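PDB 4IED: class D beta-lactamase, which probably hydrolyses beta-lactam antibiotics to substituted beta-amino acids, a reaction that would protect its bacterium against them. Local coordinates for residues 97-102 with 109-114; 66-71 with 176-181; 118-123 with 135-140. All blocks are in the same frame, centred on the assembly; numbering follows the deposited sequence.

Contact 1 (97-102 with 109-114); sequences SNLRYA and PAYKKL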
loop_
_atom_site.group_PDB
_atom_site.type_symbol
_atom_site.label_atom_id
_atom_site.label_comp_id
_atom_site.label_asym_id
_atom_site.label_seq_id
_atom_site.Cartn_x
_atom_site.Cartn_y
_atom_site.Cartn_z
ATOM N N SER A 97 12.434 -3.583 16.513
ATOM C CA SER A 97 12.509 -3.087 15.150
ATOM C C SER A 97 12.496 -1.626 15.038
ATOM O O SER A 97 12.059 -0.885 15.868
ATOM C CB SER A 97 11.328 -3.615 14.273
ATOM O OG SER A 97 10.116 -3.134 14.778
ATOM N N ASN A 98 12.964 -1.216 13.851
ATOM C CA ASN A 98 12.727 0.088 13.296
ATOM C C ASN A 98 11.604 0.059 12.248
ATOM O O ASN A 98 11.152 -1.014 11.908
ATOM C CB ASN A 98 14.027 0.769 12.777
ATOM C CG ASN A 98 14.714 -0.064 11.700
ATOM O OD1 ASN A 98 14.134 -0.769 10.911
ATOM N ND2 ASN A 98 16.025 -0.001 11.721
ATOM N N LEU A 99 11.201 1.190 11.708
ATOM C CA LEU A 99 10.060 1.177 10.773
ATOM C C LEU A 99 10.360 0.551 9.457
ATOM O O LEU A 99 9.589 -0.017 8.787
ATOM C CB LEU A 99 9.416 2.568 10.630
ATOM C CG LEU A 99 8.703 3.181 11.857
ATOM C CD1 LEU A 99 8.118 4.532 11.474
ATOM C CD2 LEU A 99 7.623 2.304 12.382
ATOM N N ARG A 100 11.640 0.700 9.017
ATOM C CA ARG A 100 12.081 0.018 7.821
ATOM C C ARG A 100 11.835 -1.465 7.851
ATOM O O ARG A 100 11.232 -2.014 6.929
ATOM C CB ARG A 100 13.569 0.300 7.576
ATOM C CG ARG A 100 14.130 -0.421 6.386
ATOM C CD ARG A 100 15.680 -0.284 6.269
ATOM N NE ARG A 100 16.127 1.116 6.099
ATOM C CZ ARG A 100 16.036 1.846 4.996
ATOM N NH1 ARG A 100 15.548 1.309 3.850
ATOM N NH2 ARG A 100 16.411 3.124 5.135
ATOM N N TYR A 101 12.244 -2.126 8.940
ATOM C CA TYR A 101 11.987 -3.543 9.075
ATOM C C TYR A 101 10.532 -3.785 9.231
ATOM O O TYR A 101 9.963 -4.731 8.627
ATOM C CB TYR A 101 12.727 -4.029 10.306
ATOM C CG TYR A 101 12.470 -5.520 10.543
ATOM C CD1 TYR A 101 13.151 -6.482 9.870
ATOM C CD2 TYR A 101 11.553 -5.917 11.493
ATOM C CE1 TYR A 101 12.878 -7.849 10.043
ATOM C CE2 TYR A 101 11.273 -7.289 11.687
ATOM C CZ TYR A 101 11.943 -8.202 10.956
ATOM O OH TYR A 101 11.783 -9.566 11.082
ATOM N N ALA A 102 9.896 -2.954 10.036
ATOM C CA ALA A 102 8.469 -3.181 10.345
ATOM C C ALA A 102 7.593 -3.187 9.072
ATOM O O ALA A 102 6.697 -4.027 8.874
ATOM C CB ALA A 102 7.967 -2.195 11.301
ATOM N N PRO A 109 2.064 -5.018 15.148
ATOM C CA PRO A 109 2.157 -4.327 16.439
ATOM C C PRO A 109 2.977 -3.073 16.452
ATOM O O PRO A 109 2.736 -2.134 17.281
ATOM C CB PRO A 109 2.768 -5.360 17.377
ATOM C CG PRO A 109 3.013 -6.607 16.512
ATOM C CD PRO A 109 2.479 -6.418 15.153
ATOM N N ALA A 110 3.990 -2.946 15.610
ATOM C CA ALA A 110 4.841 -1.754 15.523
ATOM C C ALA A 110 4.001 -0.593 14.962
ATOM O O ALA A 110 4.132 0.495 15.449
ATOM C CB ALA A 110 6.021 -2.043 14.613
ATOM N N TYR A 111 3.146 -0.853 13.963
ATOM C CA TYR A 111 2.348 0.175 13.387
ATOM C C TYR A 111 1.132 0.539 14.267
ATOM O O TYR A 111 0.687 1.707 14.258
ATOM C CB TYR A 111 1.959 -0.149 11.944
ATOM C CG TYR A 111 3.073 0.234 11.000
ATOM C CD1 TYR A 111 4.091 -0.701 10.680
ATOM C CD2 TYR A 111 3.116 1.502 10.465
ATOM C CE1 TYR A 111 5.172 -0.274 9.957
ATOM C CE2 TYR A 111 4.197 1.883 9.689
ATOM C CZ TYR A 111 5.179 0.960 9.407
ATOM O OH TYR A 111 6.276 1.348 8.627
ATOM N N LYS A 112 0.681 -0.392 15.089
ATOM C CA LYS A 112 -0.366 -0.022 16.093
ATOM C C LYS A 112 0.313 0.952 17.120
ATOM O O LYS A 112 -0.286 1.948 17.516
ATOM C CB LYS A 112 -0.910 -1.247 16.737
ATOM C CG LYS A 112 -1.801 -2.018 15.852
ATOM C CD LYS A 112 -2.453 -3.192 16.589
ATOM C CE LYS A 112 -3.537 -3.855 15.782
ATOM N NZ LYS A 112 -4.242 -4.932 16.471
ATOM N N LYS A 113 1.513 0.647 17.589
ATOM C CA LYS A 113 2.228 1.567 18.461
ATOM C C LYS A 113 2.406 2.935 17.830
ATOM O O LYS A 113 2.161 3.978 18.477
ATOM C CB LYS A 113 3.602 0.970 18.786
ATOM C CG LYS A 113 4.493 1.827 19.678
ATOM C CD LYS A 113 5.778 1.096 19.983
ATOM C CE LYS A 113 6.650 1.867 20.890
ATOM N NZ LYS A 113 5.924 2.298 22.127
ATOM N N LEU A 114 2.812 2.979 16.551
ATOM C CA LEU A 114 2.900 4.246 15.842
ATOM C C LEU A 114 1.589 5.042 15.854
ATOM O O LEU A 114 1.565 6.226 16.158
ATOM C CB LEU A 114 3.378 3.991 14.416
ATOM C CG LEU A 114 3.658 5.254 13.562
ATOM C CD1 LEU A 114 4.604 6.171 14.163
ATOM C CD2 LEU A 114 4.056 4.898 12.193
#
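The ring of Tyr-111 is the flat group of this contact, and a methyl of Leu-99 lies over one of its faces. This methyl, CD2 of Leu-99, stands over the phenol end of that face, 4.1 Å from CZ of Tyr-111. The in-plane edge meets the backbone carbon of Ala-102. The methyl of Ala-102 comes in obliquely, with its CB 3.6 Å from CE1 of Tyr-111. Beyond the ring, the hydroxyl of Tyr-111 is hydrogen-bonded to Thr-64 OG1 of helix 62-69, which ties down the far end of the side chain.

Leu-99 uses both branches. Its CG is anti to the carbonyl carbon (chi1 -66°), which swings the branched end toward helix 108-130; there the two methyls part. CD2 goes to the tyrosine, while CD1 reaches CD2 of Leu-114 at 4.1 Å. The two leucine side chains cross at about a right angle. Ala-102 and Ala-110 bring the backbones close, with CB to CB 3.8 Å. Ser-97 brushes the methyl of Ala-110, but its OG is hydrogen-bonded to Gln-107. Asn-98 is the N-cap of helix 99-105: its OD1 accepts from Tyr-101 N at 3.0 Å.

All six touching residues are buried, and no hydrogen bond crosses between the segments. The contact joins two consecutive helices, 99-105 and 108-130. The Ser-Xaa-Val motif of class D enzymes spans the junction, with Gln-107 as its middle residue. Helix 62-69 adjoins, and its Asn-63 touches both Tyr-111 and Leu-114.

Contact 2 (66-71 with 176-181); sequences IGLENG and QEQVKD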
loop_
_atom_site.group_PDB
_atom_site.type_symbol
_atom_site.label_atom_id
_atom_site.label_comp_id
_atom_site.label_asym_id
_atom_site.label_seq_id
_atom_site.Cartn_x
_atom_site.Cartn_y
_atom_site.Cartn_z
ATOM N N ILE A 66 3.135 9.900 7.859
ATOM C CA ILE A 66 2.620 10.755 8.891
ATOM C C ILE A 66 3.434 10.670 10.162
ATOM O O ILE A 66 3.681 11.669 10.860
ATOM C CB ILE A 66 1.154 10.399 9.215
ATOM C CG1 ILE A 66 0.272 10.643 7.966
ATOM C CG2 ILE A 66 0.612 11.152 10.368
ATOM C CD1 ILE A 66 -1.090 9.948 7.999
ATOM N N GLY A 67 3.923 9.499 10.535
ATOM C CA GLY A 67 4.810 9.384 11.686
ATOM C C GLY A 67 6.108 10.145 11.572
ATOM O O GLY A 67 6.522 10.775 12.509
ATOM N N LEU A 68 6.727 10.025 10.384
ATOM C CA LEU A 68 7.927 10.839 10.146
ATOM C C LEU A 68 7.634 12.300 10.205
ATOM O O LEU A 68 8.435 13.048 10.806
ATOM C CB LEU A 68 8.524 10.491 8.782
ATOM C CG LEU A 68 9.092 9.050 8.636
ATOM C CD1 LEU A 68 9.309 8.802 7.151
ATOM C CD2 LEU A 68 10.346 8.874 9.516
ATOM N N GLU A 69 6.511 12.727 9.602
ATOM C CA GLU A 69 6.244 14.181 9.526
ATOM C C GLU A 69 6.081 14.785 10.931
ATOM O O GLU A 69 6.463 15.937 11.199
ATOM C CB GLU A 69 4.998 14.419 8.646
ATOM C CG GLU A 69 4.873 15.837 8.151
ATOM C CD GLU A 69 5.828 16.250 7.008
ATOM O OE1 GLU A 69 6.624 15.479 6.557
ATOM O OE2 GLU A 69 5.728 17.449 6.714
ATOM N N ASN A 70 5.532 13.968 11.857
ATOM C CA ASN A 70 5.352 14.361 13.221
ATOM C C ASN A 70 6.536 14.095 14.148
ATOM O O ASN A 70 6.454 14.267 15.376
ATOM C CB ASN A 70 4.075 13.747 13.802
ATOM C CG ASN A 70 2.828 14.372 13.204
ATOM O OD1 ASN A 70 2.164 13.768 12.319
ATOM N ND2 ASN A 70 2.502 15.461 13.657
ATOM N N GLY A 71 7.621 13.613 13.589
ATOM C CA GLY A 71 8.765 13.361 14.447
ATOM C C GLY A 71 8.614 12.235 15.492
ATOM O O GLY A 71 9.320 12.239 16.505
ATOM N N GLN A 176 9.306 11.787 2.416
ATOM C CA GLN A 176 8.859 11.050 1.252
ATOM C C GLN A 176 9.949 10.133 0.744
ATOM O O GLN A 176 9.702 8.979 0.375
ATOM C CB GLN A 176 8.308 11.971 0.158
ATOM C CG GLN A 176 7.133 12.783 0.622
ATOM C CD GLN A 176 6.638 13.761 -0.404
ATOM O OE1 GLN A 176 6.944 15.035 -0.315
ATOM N NE2 GLN A 176 5.950 13.289 -1.379
ATOM N N GLU A 177 11.174 10.610 0.746
ATOM C CA GLU A 177 12.330 9.788 0.262
ATOM C C GLU A 177 12.476 8.469 1.092
ATOM O O GLU A 177 12.755 7.415 0.572
ATOM C CB GLU A 177 13.651 10.592 0.291
ATOM C CG GLU A 177 14.739 10.020 -0.604
ATOM C CD GLU A 177 14.231 10.024 -2.105
ATOM O OE1 GLU A 177 13.480 10.967 -2.539
ATOM O OE2 GLU A 177 14.725 9.195 -2.826
ATOM N N GLN A 178 12.352 8.610 2.400
ATOM C CA GLN A 178 12.431 7.505 3.303
ATOM C C GLN A 178 11.367 6.487 3.025
ATOM O O GLN A 178 11.628 5.262 2.951
ATOM C CB GLN A 178 12.371 7.960 4.733
ATOM C CG GLN A 178 13.622 8.566 5.272
ATOM C CD GLN A 178 13.391 9.038 6.640
ATOM O OE1 GLN A 178 13.295 8.293 7.612
ATOM N NE2 GLN A 178 13.179 10.322 6.749
ATOM N N VAL A 179 10.155 6.969 2.750
ATOM C CA VAL A 179 9.097 6.020 2.467
ATOM C C VAL A 179 9.324 5.304 1.120
ATOM O O VAL A 179 9.059 4.098 0.959
ATOM C CB VAL A 179 7.698 6.727 2.528
ATOM C CG1 VAL A 179 6.583 5.741 2.069
ATOM C CG2 VAL A 179 7.429 7.201 3.949
ATOM N N LYS A 180 9.850 6.017 0.138
ATOM C CA LYS A 180 10.268 5.366 -1.089
ATOM C C LYS A 180 11.355 4.336 -0.809
ATOM O O LYS A 180 11.256 3.196 -1.314
ATOM C CB LYS A 180 10.850 6.408 -2.070
ATOM C CG LYS A 180 9.817 7.474 -2.528
ATOM C CD LYS A 180 10.450 8.381 -3.600
ATOM C CE LYS A 180 10.583 7.614 -4.926
ATOM N NZ LYS A 180 11.214 8.453 -5.987
ATOM N N ASP A 181 12.353 4.656 -0.012
ATOM C CA ASP A 181 13.444 3.739 0.180
ATOM C C ASP A 181 12.995 2.433 0.869
ATOM O O ASP A 181 13.417 1.343 0.514
ATOM C CB ASP A 181 14.506 4.394 0.996
ATOM C CG ASP A 181 15.846 3.688 0.882
ATOM O OD1 ASP A 181 16.494 3.774 -0.208
ATOM O OD2 ASP A 181 16.322 3.093 1.889
#
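Leu-68 is directed toward helix 173-182 and meets the side chains of Gln-178 and Val-179 there. It crosses both obliquely. Its CD1 stands above the flat amide of Gln-178, almost equally far from CD, OE1 and NE2, rather than in the amide plane. The same methyl is also 4.0 Å from CB of Gln-178, so it touches both the root and the amide of that side chain. The other methyl, CD2, comes closer to the oxygen end, 3.6 Å from OE1 of Gln-178. On the next residue, Val-179 offers CG2, which is 4.0 Å from CD1 of Leu-68. In Val-179, CG1 is anti to the backbone N (chi1 174°), which leaves CG2 beside that N and facing the leucine.

The amide is held in place by bonds to other residues. Its OE1 accepts from Val-76 N, and its NE2 donates to Glu-174 O, one turn back in the same helix. Both ends of the flat group are thus fixed, which sets the rotation of the amide.

Helix 62-69 follows closely on the Ser-Xaa-Xaa-Lys motif of class D beta-lactamases, whose lysine is the carboxylated Lys-60. Leu-68 sits in the last turn of this helix. The helix ends in a Schellman motif, with Gly-71 at positive phi (67°) and Gly-71 N bonded to Leu-68 O at 3.0 Å.

The backbones stay well apart: the nearest CA atoms, of Leu-68 and Gln-178, are 8.8 Å from each other. Glu-69 reaches the start of the partner helix, where its OE1 accepts from Lys-172 N and Asn-175 ND2. On its far side, helix 173-182 meets strand 208-216, where Lys-180 touches Trp-214 and Glu-216.

Contact 3 (118-123 with 135-140); sequences LGKERM and KEIGSE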
loop_
_atom_site.group_PDB
_atom_site.type_symbol
_atom_site.label_atom_id
_atom_site.label_comp_id
_atom_site.label_asym_id
_atom_site.label_seq_id
_atom_site.Cartn_x
_atom_site.Cartn_y
_atom_site.Cartn_z
ATOM N N LEU A 118 0.884 8.646 17.628
ATOM C CA LEU A 118 0.342 9.774 16.856
ATOM C C LEU A 118 -0.917 10.377 17.507
ATOM O O LEU A 118 -0.996 11.566 17.724
ATOM C CB LEU A 118 0.069 9.396 15.418
ATOM C CG LEU A 118 1.330 9.372 14.523
ATOM C CD1 LEU A 118 0.968 8.533 13.253
ATOM C CD2 LEU A 118 1.763 10.742 14.103
ATOM N N GLY A 119 -1.807 9.492 17.884
ATOM C CA GLY A 119 -3.101 9.895 18.444
ATOM C C GLY A 119 -4.102 10.343 17.416
ATOM O O GLY A 119 -3.761 10.692 16.293
ATOM N N LYS A 120 -5.384 10.400 17.813
ATOM C CA LYS A 120 -6.410 10.721 16.848
ATOM C C LYS A 120 -6.245 12.063 16.120
ATOM O O LYS A 120 -6.470 12.205 14.898
ATOM C CB LYS A 120 -7.783 10.596 17.486
ATOM C CG LYS A 120 -8.917 10.704 16.466
ATOM C CD LYS A 120 -10.318 10.231 16.928
ATOM C CE LYS A 120 -11.284 10.365 15.778
ATOM N NZ LYS A 120 -12.653 9.980 16.077
ATOM N N GLU A 121 -5.955 13.102 16.877
ATOM C CA GLU A 121 -5.868 14.414 16.284
ATOM C C GLU A 121 -4.796 14.479 15.197
ATOM O O GLU A 121 -5.035 14.965 14.089
ATOM C CB GLU A 121 -5.640 15.513 17.357
ATOM C CG GLU A 121 -5.467 16.919 16.838
ATOM C CD GLU A 121 -5.322 17.996 17.971
ATOM O OE1 GLU A 121 -6.101 18.959 17.977
ATOM O OE2 GLU A 121 -4.440 17.922 18.848
ATOM N N ARG A 122 -3.629 13.983 15.496
ATOM C CA ARG A 122 -2.505 14.090 14.510
ATOM C C ARG A 122 -2.729 13.105 13.389
ATOM O O ARG A 122 -2.438 13.397 12.212
ATOM C CB ARG A 122 -1.155 13.833 15.162
ATOM C CG ARG A 122 -0.743 14.953 16.095
ATOM C CD ARG A 122 0.705 14.867 16.558
ATOM N NE ARG A 122 0.903 13.690 17.383
ATOM C CZ ARG A 122 2.054 13.525 18.053
ATOM N NH1 ARG A 122 3.098 14.405 17.917
ATOM N NH2 ARG A 122 2.163 12.491 18.848
ATOM N N MET A 123 -3.303 11.945 13.671
ATOM C CA MET A 123 -3.575 11.019 12.628
ATOM C C MET A 123 -4.610 11.599 11.648
ATOM O O MET A 123 -4.501 11.505 10.449
ATOM C CB MET A 123 -4.124 9.673 13.172
ATOM C CG MET A 123 -4.280 8.565 12.145
ATOM S SD MET A 123 -2.771 8.019 11.300
ATOM C CE MET A 123 -2.177 6.924 12.577
ATOM N N LYS A 135 -11.113 9.154 4.844
ATOM C CA LYS A 135 -10.530 9.914 5.984
ATOM C C LYS A 135 -11.227 9.561 7.337
ATOM O O LYS A 135 -11.157 10.321 8.301
ATOM C CB LYS A 135 -10.520 11.420 5.775
ATOM C CG LYS A 135 -9.815 11.904 4.515
ATOM C CD LYS A 135 -10.231 13.266 4.040
ATOM C CE LYS A 135 -11.536 13.304 3.244
ATOM N NZ LYS A 135 -11.511 12.601 1.959
ATOM N N GLU A 136 -11.801 8.396 7.479
ATOM C CA GLU A 136 -12.529 8.070 8.704
ATOM C C GLU A 136 -11.622 7.243 9.640
ATOM O O GLU A 136 -11.112 6.177 9.228
ATOM C CB GLU A 136 -13.746 7.257 8.351
ATOM C CG GLU A 136 -14.712 8.061 7.486
ATOM C CD GLU A 136 -15.300 9.232 8.241
ATOM O OE1 GLU A 136 -15.834 9.048 9.345
ATOM O OE2 GLU A 136 -15.339 10.318 7.659
ATOM N N ILE A 137 -11.534 7.695 10.860
ATOM C CA ILE A 137 -10.808 7.031 11.910
ATOM C C ILE A 137 -11.762 6.328 12.889
ATOM O O ILE A 137 -11.331 5.438 13.648
ATOM C CB ILE A 137 -9.775 7.934 12.623
ATOM C CG1 ILE A 137 -8.712 8.332 11.583
ATOM C CG2 ILE A 137 -9.256 7.276 13.909
ATOM C CD1 ILE A 137 -7.918 9.457 12.212
ATOM N N GLY A 138 -13.011 6.769 13.040
ATOM C CA GLY A 138 -13.869 6.116 14.082
ATOM C C GLY A 138 -13.283 6.353 15.466
ATOM O O GLY A 138 -12.713 7.372 15.780
ATOM N N SER A 139 -13.428 5.341 16.325
ATOM C CA SER A 139 -13.027 5.389 17.708
ATOM C C SER A 139 -12.053 4.277 18.062
ATOM O O SER A 139 -11.968 3.911 19.254
ATOM C CB SER A 139 -14.292 5.272 18.591
ATOM O OG SER A 139 -14.967 4.059 18.389
ATOM N N GLU A 140 -11.245 3.809 17.122
ATOM C CA GLU A 140 -10.284 2.691 17.320
ATOM C C GLU A 140 -8.983 3.146 16.643
ATOM O O GLU A 140 -8.731 2.924 15.472
ATOM C CB GLU A 140 -10.755 1.377 16.693
ATOM C CG GLU A 140 -11.983 0.783 17.384
ATOM C CD GLU A 140 -11.735 0.123 18.681
ATOM O OE1 GLU A 140 -10.546 -0.082 19.008
ATOM O OE2 GLU A 140 -12.700 -0.191 19.401
#
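Ile-137 is the first residue of 135-140 to touch helix 108-130. It follows Glu-136, which binds magnesium together with Asn-134 in a structure of this protein. The side chain of Ile-137 points at the helix and divides its branches between two residues. CD1 meets the root of Met-123, 3.7 Å from CG, before that side chain bends away. CG2 lies alongside the lysine chain, 4.1 Å from CE of Lys-120. Leu-127 and Gln-124 of the same helix also touch Ile-137.

Gly-138 comes next and offers its carbonyl. Lys-120 runs fully extended to it, with CG anti to the backbone N (chi1 -171°), and its NZ donates to Gly-138 O at 2.6 Å. The donor is tilted 24° from the carbonyl plane. Gly-138, at positive phi, is the second residue of a type II' beta turn that runs from Ile-137 through Ser-139 to Glu-140.

The contact therefore has a buried apolar part and a polar, more exposed edge. The lysine serves both, by its methylenes and its ammonium. Its partner is a neutral carbonyl, so the bond pins the turn to the helix without pairing charges across the segments.

All three contacts lie in the helical part of the chain. Contacts 1 and 2 have centres about 13 Å apart, and the centre of contact 3 is about 18 Å from each. Contacts 1 and 3 share helix 108-130 and follow each other along the chain. Both fall between the two halves of contact 2, which brings together helices 62-69 and 173-182 across 104 residues. Contacts 1 and 2 are bridged by the Arg-100 to Asp-181 salt bridge, and Leu-114 packs on Gly-67. Leu-118 packs on helix 62-69 as well. Helix 62-69, which follows the carboxylated Lys-60, is thus packed against by helices 108-130 and 173-182.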